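Local coordinates for glycosyl hydrolase family 2, TIM barrel domain protein (Parabacteroides merdae ATCC 43184, PDB 6DXU) that probably hydrolyses beta-glucuronides as a gut-bacterial beta-glucuronidase of glycoside hydrolase family 2, at residues Y122-H127 against A155-G160; N438-S443 against C470-D475; Q753-D756 against I760-L763. All coordinates share one frame; numbering follows the deposited sequence.

Interaction 1: residues Y122-H127 against A155-G160; sequences YVYTTH and AERFKG
Arg157 NH2, hydrogen-bonded to the carbonyl O of Val51, lies at the edge of the Tyr124 ring, near its plane and 3.7 Å from Tyr124 OH, too far for a hydrogen bond. Ring and guanidinium planes stand 55° apart. Phe158 makes the apolar half of the contact: its CE2 lies 3.8 Å from Tyr124 CE1, and the two rings meet obliquely, their planes 80° apart and their centroids separated by 5.9 Å. The same CE2 sits over the centre of the Arg157 guanidinium, 3.6 Å above its plane, so one face of the charged group rests on the neighbouring aromatic side chain. Tyr124 is the second residue of a type II' beta turn from Val123 to Thr126, which closes the hairpin of strands 118-123 and 126-132 in the sugar-binding domain. With CG anti to its N (chi1 -166°), its ring reaches toward the loop between helix 143-150 and strand 162-169. A serine in place of Tyr124 would probably leave Phe158 CE2 and CZ without their aromatic neighbour and open a gap between hairpin and loop. The contact thus rests on aromatic packing, with the Arg157 guanidinium held by the backbone carbonyl of Val51.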
loop_
_atom_site.group_PDB
_atom_site.type_symbol
_atom_site.label_atom_id
_atom_site.label_comp_id
_atom_site.label_asym_id
_atom_site.label_seq_id
_atom_site.Cartn_x
_atom_site.Cartn_y
_atom_site.Cartn_z
ATOM N N TYR D 122 11.275 -2.876 -18.673
ATOM C CA TYR D 122 12.461 -2.795 -17.827
ATOM C C TYR D 122 13.695 -2.477 -18.656
ATOM O O TYR D 122 13.911 -3.066 -19.721
ATOM C CB TYR D 122 12.713 -4.103 -17.082
ATOM C CG TYR D 122 11.613 -4.475 -16.146
ATOM C CD1 TYR D 122 10.488 -5.126 -16.613
ATOM C CD2 TYR D 122 11.691 -4.157 -14.780
ATOM C CE1 TYR D 122 9.462 -5.471 -15.749
ATOM C CE2 TYR D 122 10.672 -4.509 -13.911
ATOM C CZ TYR D 122 9.557 -5.163 -14.414
ATOM O OH TYR D 122 8.526 -5.524 -13.580
ATOM N N VAL D 123 14.500 -1.553 -18.151
ATOM C CA VAL D 123 15.846 -1.293 -18.654
ATOM C C VAL D 123 16.811 -1.814 -17.597
ATOM O O VAL D 123 16.840 -1.296 -16.473
ATOM C CB VAL D 123 16.059 0.205 -18.926
ATOM C CG1 VAL D 123 17.535 0.482 -19.207
ATOM C CG2 VAL D 123 15.159 0.675 -20.086
ATOM N N TYR D 124 17.588 -2.845 -17.947
ATOM C CA TYR D 124 18.323 -3.635 -16.959
ATOM C C TYR D 124 17.342 -4.043 -15.856
ATOM O O TYR D 124 16.321 -4.669 -16.155
ATOM C CB TYR D 124 19.532 -2.857 -16.418
ATOM C CG TYR D 124 20.529 -3.704 -15.651
ATOM C CD1 TYR D 124 20.989 -4.923 -16.153
ATOM C CD2 TYR D 124 20.965 -3.307 -14.394
ATOM C CE1 TYR D 124 21.896 -5.706 -15.418
ATOM C CE2 TYR D 124 21.853 -4.075 -13.656
ATOM C CZ TYR D 124 22.319 -5.264 -14.170
ATOM O OH TYR D 124 23.206 -6.011 -13.412
ATOM N N THR D 125 17.597 -3.674 -14.598
ATOM C CA THR D 125 16.711 -4.058 -13.504
ATOM C C THR D 125 15.713 -2.968 -13.126
ATOM O O THR D 125 15.009 -3.114 -12.123
ATOM C CB THR D 125 17.520 -4.455 -12.266
ATOM O OG1 THR D 125 18.375 -3.370 -11.896
ATOM C CG2 THR D 125 18.358 -5.707 -12.551
ATOM N N THR D 126 15.655 -1.874 -13.875
ATOM C CA THR D 126 14.832 -0.728 -13.504
ATOM C C THR D 126 13.505 -0.768 -14.252
ATOM O O THR D 126 13.478 -0.828 -15.486
ATOM C CB THR D 126 15.582 0.579 -13.775
ATOM O OG1 THR D 126 16.719 0.650 -12.902
ATOM C CG2 THR D 126 14.691 1.794 -13.527
ATOM N N HIS D 127 12.418 -0.745 -13.505
ATOM C CA HIS D 127 11.089 -0.631 -14.092
ATOM C C HIS D 127 10.880 0.800 -14.592
ATOM O O HIS D 127 10.922 1.750 -13.801
ATOM C CB HIS D 127 10.064 -1.050 -13.040
ATOM C CG HIS D 127 8.648 -1.085 -13.525
ATOM N ND1 HIS D 127 7.730 -0.108 -13.210
ATOM C CD2 HIS D 127 8.004 -1.956 -14.335
ATOM C CE1 HIS D 127 6.573 -0.391 -13.778
ATOM N NE2 HIS D 127 6.709 -1.509 -14.467
ATOM N N ALA D 155 27.456 -2.752 -16.796
ATOM C CA ALA D 155 27.300 -2.549 -18.238
ATOM C C ALA D 155 28.307 -3.352 -19.063
ATOM O O ALA D 155 27.976 -3.774 -20.180
ATOM C CB ALA D 155 27.388 -1.053 -18.561
ATOM N N GLU D 156 29.510 -3.608 -18.524
ATOM C CA GLU D 156 30.575 -4.296 -19.268
ATOM C C GLU D 156 30.091 -5.602 -19.864
ATOM O O GLU D 156 30.414 -5.950 -21.006
ATOM C CB GLU D 156 31.750 -4.630 -18.342
ATOM C CG GLU D 156 32.635 -3.515 -17.883
ATOM C CD GLU D 156 33.794 -4.056 -17.050
ATOM O OE1 GLU D 156 34.869 -3.420 -17.029
ATOM O OE2 GLU D 156 33.624 -5.133 -16.426
ATOM N N ARG D 157 29.325 -6.348 -19.080
ATOM C CA ARG D 157 28.906 -7.691 -19.432
ATOM C C ARG D 157 28.005 -7.729 -20.661
ATOM O O ARG D 157 27.937 -8.760 -21.345
ATOM C CB ARG D 157 28.193 -8.218 -18.178
ATOM C CG ARG D 157 27.545 -9.528 -18.226
ATOM C CD ARG D 157 27.384 -10.010 -16.780
ATOM N NE ARG D 157 26.333 -9.332 -16.013
ATOM C CZ ARG D 157 25.037 -9.608 -16.149
ATOM N NH1 ARG D 157 24.662 -10.514 -17.039
ATOM N NH2 ARG D 157 24.125 -8.992 -15.401
ATOM N N PHE D 158 27.374 -6.614 -21.007
ATOM C CA PHE D 158 26.457 -6.556 -22.135
ATOM C C PHE D 158 27.105 -5.983 -23.381
ATOM O O PHE D 158 26.412 -5.750 -24.377
ATOM C CB PHE D 158 25.213 -5.763 -21.731
ATOM C CG PHE D 158 24.419 -6.450 -20.664
ATOM C CD1 PHE D 158 23.457 -7.389 -20.995
ATOM C CD2 PHE D 158 24.693 -6.214 -19.325
ATOM C CE1 PHE D 158 22.740 -8.046 -20.006
ATOM C CE2 PHE D 158 23.984 -6.867 -18.334
ATOM C CZ PHE D 158 23.004 -7.778 -18.677
ATOM N N LYS D 159 28.410 -5.730 -23.332
ATOM C CA LYS D 159 29.213 -5.471 -24.524
ATOM C C LYS D 159 28.704 -4.248 -25.280
ATOM O O LYS D 159 28.687 -4.216 -26.512
ATOM C CB LYS D 159 29.274 -6.712 -25.415
ATOM C CG LYS D 159 29.959 -7.870 -24.667
ATOM C CD LYS D 159 29.945 -9.166 -25.452
ATOM C CE LYS D 159 30.667 -10.271 -24.687
ATOM N NZ LYS D 159 30.518 -11.598 -25.358
ATOM N N GLY D 160 28.312 -3.223 -24.522
ATOM C CA GLY D 160 27.872 -1.961 -25.076
ATOM C C GLY D 160 26.397 -1.872 -25.383
ATOM O O GLY D 160 25.905 -0.772 -25.669
#

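Interaction 2: residues N438-S443 against C470-D475; sequences NTFDKS and CEFCND
At the N-terminus of helix 442-459 in the TIM barrel domain, the first helical turn meets the loop after strand 464-468 through the side chains of Lys442 and Phe472. The aliphatic part of the lysine lies across the phenyl ring: CG stands 3.9 Å from the Phe472 centroid and only 9° off the ring normal, a CH-pi contact over the face. Beyond CG the chain runs extended, and Lys442 CD passes 4.0 Å from Phe472 CD2. The backbone takes part too: Lys442 O is 3.7 Å from Phe472 CE1, so backbone and side chain of one residue both touch the ring. The opposite face of Phe472 carries Cys470 SG, offset toward the rim, and the phenyl group is thereby held between the two. Its chi1 of 64° sets CG between its own N and carbonyl carbon, turning the ring toward the helix. This is a helix of the barrel's outer layer, joined to a loop that follows one of the parallel barrel strands; Asp441 is its N-cap, accepting a weak bond from Ser443 N. Phe440 reaches in from the other direction, its CE2 4.1 Å from Phe472 CZ, with the two ring planes roughly perpendicular. Ile445 of the helix touches both phenylalanines, while Arg446 donates to Phe472 O and forms a salt bridge with Asp475.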
loop_
_atom_site.group_PDB
_atom_site.type_symbol
_atom_site.label_atom_id
_atom_site.label_comp_id
_atom_site.label_asym_id
_atom_site.label_seq_id
_atom_site.Cartn_x
_atom_site.Cartn_y
_atom_site.Cartn_z
ATOM N N ASN D 438 -21.593 -10.297 -10.310
ATOM C CA ASN D 438 -22.786 -10.878 -9.703
ATOM C C ASN D 438 -23.947 -9.896 -9.621
ATOM O O ASN D 438 -24.994 -10.251 -9.072
ATOM C CB ASN D 438 -22.485 -11.420 -8.299
ATOM C CG ASN D 438 -22.216 -10.322 -7.279
ATOM O OD1 ASN D 438 -21.867 -9.195 -7.626
ATOM N ND2 ASN D 438 -22.381 -10.659 -6.003
ATOM N N THR D 439 -23.790 -8.673 -10.120
ATOM C CA THR D 439 -24.905 -7.749 -10.262
ATOM C C THR D 439 -24.852 -7.144 -11.653
ATOM O O THR D 439 -23.805 -7.132 -12.300
ATOM C CB THR D 439 -24.876 -6.612 -9.231
ATOM O OG1 THR D 439 -23.666 -5.864 -9.384
ATOM C CG2 THR D 439 -24.951 -7.159 -7.813
ATOM N N PHE D 440 -25.999 -6.637 -12.104
ATOM C CA PHE D 440 -26.104 -5.907 -13.362
ATOM C C PHE D 440 -27.044 -4.742 -13.096
ATOM O O PHE D 440 -28.226 -4.955 -12.808
ATOM C CB PHE D 440 -26.630 -6.801 -14.485
ATOM C CG PHE D 440 -26.590 -6.161 -15.849
ATOM C CD1 PHE D 440 -25.492 -6.332 -16.679
ATOM C CD2 PHE D 440 -27.656 -5.399 -16.306
ATOM C CE1 PHE D 440 -25.462 -5.755 -17.952
ATOM C CE2 PHE D 440 -27.631 -4.814 -17.573
ATOM C CZ PHE D 440 -26.531 -4.996 -18.393
ATOM N N ASP D 441 -26.517 -3.521 -13.175
ATOM C CA ASP D 441 -27.236 -2.305 -12.787
ATOM C C ASP D 441 -27.357 -1.413 -14.017
ATOM O O ASP D 441 -26.389 -0.751 -14.406
ATOM C CB ASP D 441 -26.507 -1.602 -11.644
ATOM C CG ASP D 441 -27.242 -0.373 -11.126
ATOM O OD1 ASP D 441 -28.148 0.154 -11.803
ATOM O OD2 ASP D 441 -26.887 0.075 -10.018
ATOM N N LYS D 442 -28.552 -1.391 -14.619
ATOM C CA LYS D 442 -28.773 -0.595 -15.823
ATOM C C LYS D 442 -28.505 0.885 -15.577
ATOM O O LYS D 442 -27.961 1.572 -16.445
ATOM C CB LYS D 442 -30.206 -0.792 -16.322
ATOM C CG LYS D 442 -30.468 -2.160 -16.933
ATOM C CD LYS D 442 -31.918 -2.292 -17.390
ATOM C CE LYS D 442 -32.210 -3.708 -17.863
ATOM N NZ LYS D 442 -33.548 -3.816 -18.521
ATOM N N SER D 443 -28.887 1.395 -14.399
ATOM C CA SER D 443 -28.722 2.823 -14.134
ATOM C C SER D 443 -27.253 3.210 -14.040
ATOM O O SER D 443 -26.864 4.297 -14.481
ATOM C CB SER D 443 -29.475 3.216 -12.861
ATOM O OG SER D 443 -30.872 3.042 -13.046
ATOM N N CYS D 470 -27.583 -1.665 -27.122
ATOM C CA CYS D 470 -27.894 -1.474 -25.702
ATOM C C CYS D 470 -29.104 -0.537 -25.674
ATOM O O CYS D 470 -28.958 0.685 -25.615
ATOM C CB CYS D 470 -26.716 -0.918 -24.919
ATOM S SG CYS D 470 -27.047 -0.843 -23.138
ATOM N N GLU D 471 -30.294 -1.134 -25.777
ATOM C CA GLU D 471 -31.497 -0.336 -26.004
ATOM C C GLU D 471 -31.741 0.656 -24.866
ATOM O O GLU D 471 -32.180 1.788 -25.109
ATOM C CB GLU D 471 -32.712 -1.249 -26.189
ATOM C CG GLU D 471 -33.947 -0.493 -26.665
ATOM C CD GLU D 471 -35.036 -1.408 -27.201
ATOM O OE1 GLU D 471 -35.158 -2.544 -26.695
ATOM O OE2 GLU D 471 -35.758 -0.998 -28.138
ATOM N N PHE D 472 -31.439 0.267 -23.623
ATOM C CA PHE D 472 -31.686 1.181 -22.513
ATOM C C PHE D 472 -30.675 2.323 -22.439
ATOM O O PHE D 472 -30.773 3.148 -21.523
ATOM C CB PHE D 472 -31.739 0.428 -21.178
ATOM C CG PHE D 472 -30.441 -0.240 -20.773
ATOM C CD1 PHE D 472 -29.444 0.474 -20.128
ATOM C CD2 PHE D 472 -30.259 -1.596 -20.975
ATOM C CE1 PHE D 472 -28.259 -0.144 -19.732
ATOM C CE2 PHE D 472 -29.081 -2.227 -20.585
ATOM C CZ PHE D 472 -28.082 -1.504 -19.964
ATOM N N CYS D 473 -29.721 2.392 -23.371
ATOM C CA CYS D 473 -28.851 3.550 -23.532
ATOM C C CYS D 473 -29.075 4.260 -24.867
ATOM O O CYS D 473 -28.261 5.118 -25.244
ATOM C CB CYS D 473 -27.377 3.141 -23.411
ATOM S SG CYS D 473 -26.804 2.734 -21.729
ATOM N N ASN D 474 -30.150 3.937 -25.603
ATOM C CA ASN D 474 -30.214 4.484 -26.964
ATOM C C ASN D 474 -30.567 5.975 -27.004
ATOM O O ASN D 474 -30.531 6.568 -28.089
ATOM C CB ASN D 474 -31.173 3.661 -27.844
ATOM C CG ASN D 474 -32.644 3.839 -27.477
ATOM O OD1 ASN D 474 -32.995 4.469 -26.475
ATOM N ND2 ASN D 474 -33.515 3.241 -28.283
ATOM N N ASP D 475 -30.863 6.602 -25.865
ATOM C CA ASP D 475 -31.100 8.042 -25.806
ATOM C C ASP D 475 -29.834 8.837 -25.510
ATOM O O ASP D 475 -29.878 10.071 -25.516
ATOM C CB ASP D 475 -32.146 8.370 -24.726
ATOM C CG ASP D 475 -31.727 7.883 -23.324
ATOM O OD1 ASP D 475 -31.030 6.857 -23.225
ATOM O OD2 ASP D 475 -32.093 8.520 -22.312
#

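Interaction 3: residues Q753-D756 against I760-L763; sequences QLID and IRCL
Gln753 and Arg761 lie slantwise over each other, their amide and guanidinium planes 71° apart, and meet through carbon: Gln753 CG is 3.6 Å from Arg761 CG. Gln753 is bent at chi2 (67°), which folds its amide back so that NE2 donates to Leu754 O at 3.0 Å, almost straight and within the amide plane. The same carbonyl oxygen accepts from Cys762 N, also at 3.0 Å, and the two donors reach it from opposite faces of its plane. The guanidinium is occupied elsewhere, in a salt bridge with Glu724 and a hydrogen bond to Gln726. At the far end of the contact Asp756 and Ile760 run side by side, pointing the same way. Asp756 OD1 takes Ile760 N at 2.8 Å from above the carboxylate plane, while Asp756 N gives to Ile760 O, also at 2.8 Å, so the aspartate both donates to and accepts from one residue. OD1 further accepts from Asn758 N, and OD2 from Asp731 N, which satisfies both carboxylate oxygens of this buried side chain. Cys762 SG packs against the strand backbone, 3.5 Å from Ile755 C. In the C-terminal domain the chain thus doubles back after strand 747-755 through the three-residue loop between Asp756 and Ile760, held by a single Ile755-Arg761 beta bridge, and Cys762 then centres an inverse gamma turn.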
loop_
_atom_site.group_PDB
_atom_site.type_symbol
_atom_site.label_atom_id
_atom_site.label_comp_id
_atom_site.label_asym_id
_atom_site.label_seq_id
_atom_site.Cartn_x
_atom_site.Cartn_y
_atom_site.Cartn_z
ATOM N N GLN D 753 -11.065 -37.435 -49.629
ATOM C CA GLN D 753 -12.424 -37.515 -50.152
ATOM C C GLN D 753 -13.173 -38.605 -49.401
ATOM O O GLN D 753 -12.762 -39.772 -49.412
ATOM C CB GLN D 753 -12.429 -37.792 -51.662
ATOM C CG GLN D 753 -13.822 -37.969 -52.248
ATOM C CD GLN D 753 -14.651 -36.693 -52.209
ATOM O OE1 GLN D 753 -14.273 -35.689 -52.805
ATOM N NE2 GLN D 753 -15.792 -36.736 -51.526
ATOM N N LEU D 754 -14.274 -38.235 -48.765
ATOM C CA LEU D 754 -15.135 -39.220 -48.128
ATOM C C LEU D 754 -15.981 -39.922 -49.190
ATOM O O LEU D 754 -16.590 -39.273 -50.046
ATOM C CB LEU D 754 -16.028 -38.550 -47.087
ATOM C CG LEU D 754 -15.287 -37.996 -45.873
ATOM C CD1 LEU D 754 -16.099 -36.910 -45.170
ATOM C CD2 LEU D 754 -14.998 -39.127 -44.901
ATOM N N ILE D 755 -16.024 -41.248 -49.127
ATOM C CA ILE D 755 -16.740 -42.058 -50.104
ATOM C C ILE D 755 -17.613 -43.045 -49.350
ATOM O O ILE D 755 -17.379 -43.338 -48.176
ATOM C CB ILE D 755 -15.781 -42.806 -51.041
ATOM C CG1 ILE D 755 -14.876 -43.733 -50.222
ATOM C CG2 ILE D 755 -14.978 -41.824 -51.893
ATOM C CD1 ILE D 755 -13.937 -44.584 -51.055
ATOM N N ASP D 756 -18.640 -43.550 -50.030
ATOM C CA ASP D 756 -19.516 -44.520 -49.393
ATOM C C ASP D 756 -18.990 -45.927 -49.673
ATOM O O ASP D 756 -17.944 -46.105 -50.299
ATOM C CB ASP D 756 -20.962 -44.332 -49.855
ATOM C CG ASP D 756 -21.187 -44.710 -51.325
ATOM O OD1 ASP D 756 -20.280 -45.258 -51.999
ATOM O OD2 ASP D 756 -22.302 -44.429 -51.808
ATOM N N ILE D 760 -18.630 -44.156 -53.959
ATOM C CA ILE D 760 -19.223 -42.924 -54.477
ATOM C C ILE D 760 -18.878 -41.766 -53.547
ATOM O O ILE D 760 -18.967 -41.896 -52.325
ATOM C CB ILE D 760 -20.750 -43.067 -54.634
ATOM C CG1 ILE D 760 -21.102 -44.267 -55.525
ATOM C CG2 ILE D 760 -21.345 -41.791 -55.241
ATOM C CD1 ILE D 760 -20.481 -44.185 -56.886
ATOM N N ARG D 761 -18.500 -40.623 -54.126
ATOM C CA ARG D 761 -18.170 -39.451 -53.318
ATOM C C ARG D 761 -19.403 -38.953 -52.568
ATOM O O ARG D 761 -20.459 -38.724 -53.169
ATOM C CB ARG D 761 -17.604 -38.342 -54.197
ATOM C CG ARG D 761 -16.270 -38.679 -54.832
ATOM C CD ARG D 761 -15.864 -37.628 -55.843
ATOM N NE ARG D 761 -16.780 -37.613 -56.979
ATOM C CZ ARG D 761 -16.503 -37.077 -58.162
ATOM N NH1 ARG D 761 -15.329 -36.501 -58.378
ATOM N NH2 ARG D 761 -17.406 -37.124 -59.130
ATOM N N CYS D 762 -19.255 -38.753 -51.256
ATOM C CA CYS D 762 -20.339 -38.260 -50.400
ATOM C C CYS D 762 -20.346 -36.734 -50.437
ATOM O O CYS D 762 -19.848 -36.056 -49.536
ATOM C CB CYS D 762 -20.163 -38.761 -48.974
ATOM S SG CYS D 762 -20.067 -40.557 -48.792
ATOM N N LEU D 763 -20.986 -36.188 -51.469
ATOM C CA LEU D 763 -20.844 -34.768 -51.767
ATOM C C LEU D 763 -21.556 -33.846 -50.779
ATOM O O LEU D 763 -21.355 -32.630 -50.859
ATOM C CB LEU D 763 -21.348 -34.481 -53.176
ATOM C CG LEU D 763 -20.519 -35.151 -54.269
ATOM C CD1 LEU D 763 -21.155 -34.916 -55.631
ATOM C CD2 LEU D 763 -19.067 -34.649 -54.227
#

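How the interactions relate
The three contacts follow one another along the chain, each closing before the next opens, and fall in three different domains: interaction 1 in the sugar-binding domain, interaction 2 in the TIM barrel domain and interaction 3 in C-terminal domain 5. They share no sheet or helix. The centres of interactions 1 and 2 lie about 50 Å apart, and even their nearest atoms are about 30 Å apart. The centres of interactions 2 and 3 are about 52 Å apart. Those of interactions 1 and 3 are about 63 Å apart. Each is therefore a local join within its own module. Interaction 2 alone is touched by other subunits: Ser443 binds Asp233 of a second subunit, and Asn438 packs on Trp48 of a third.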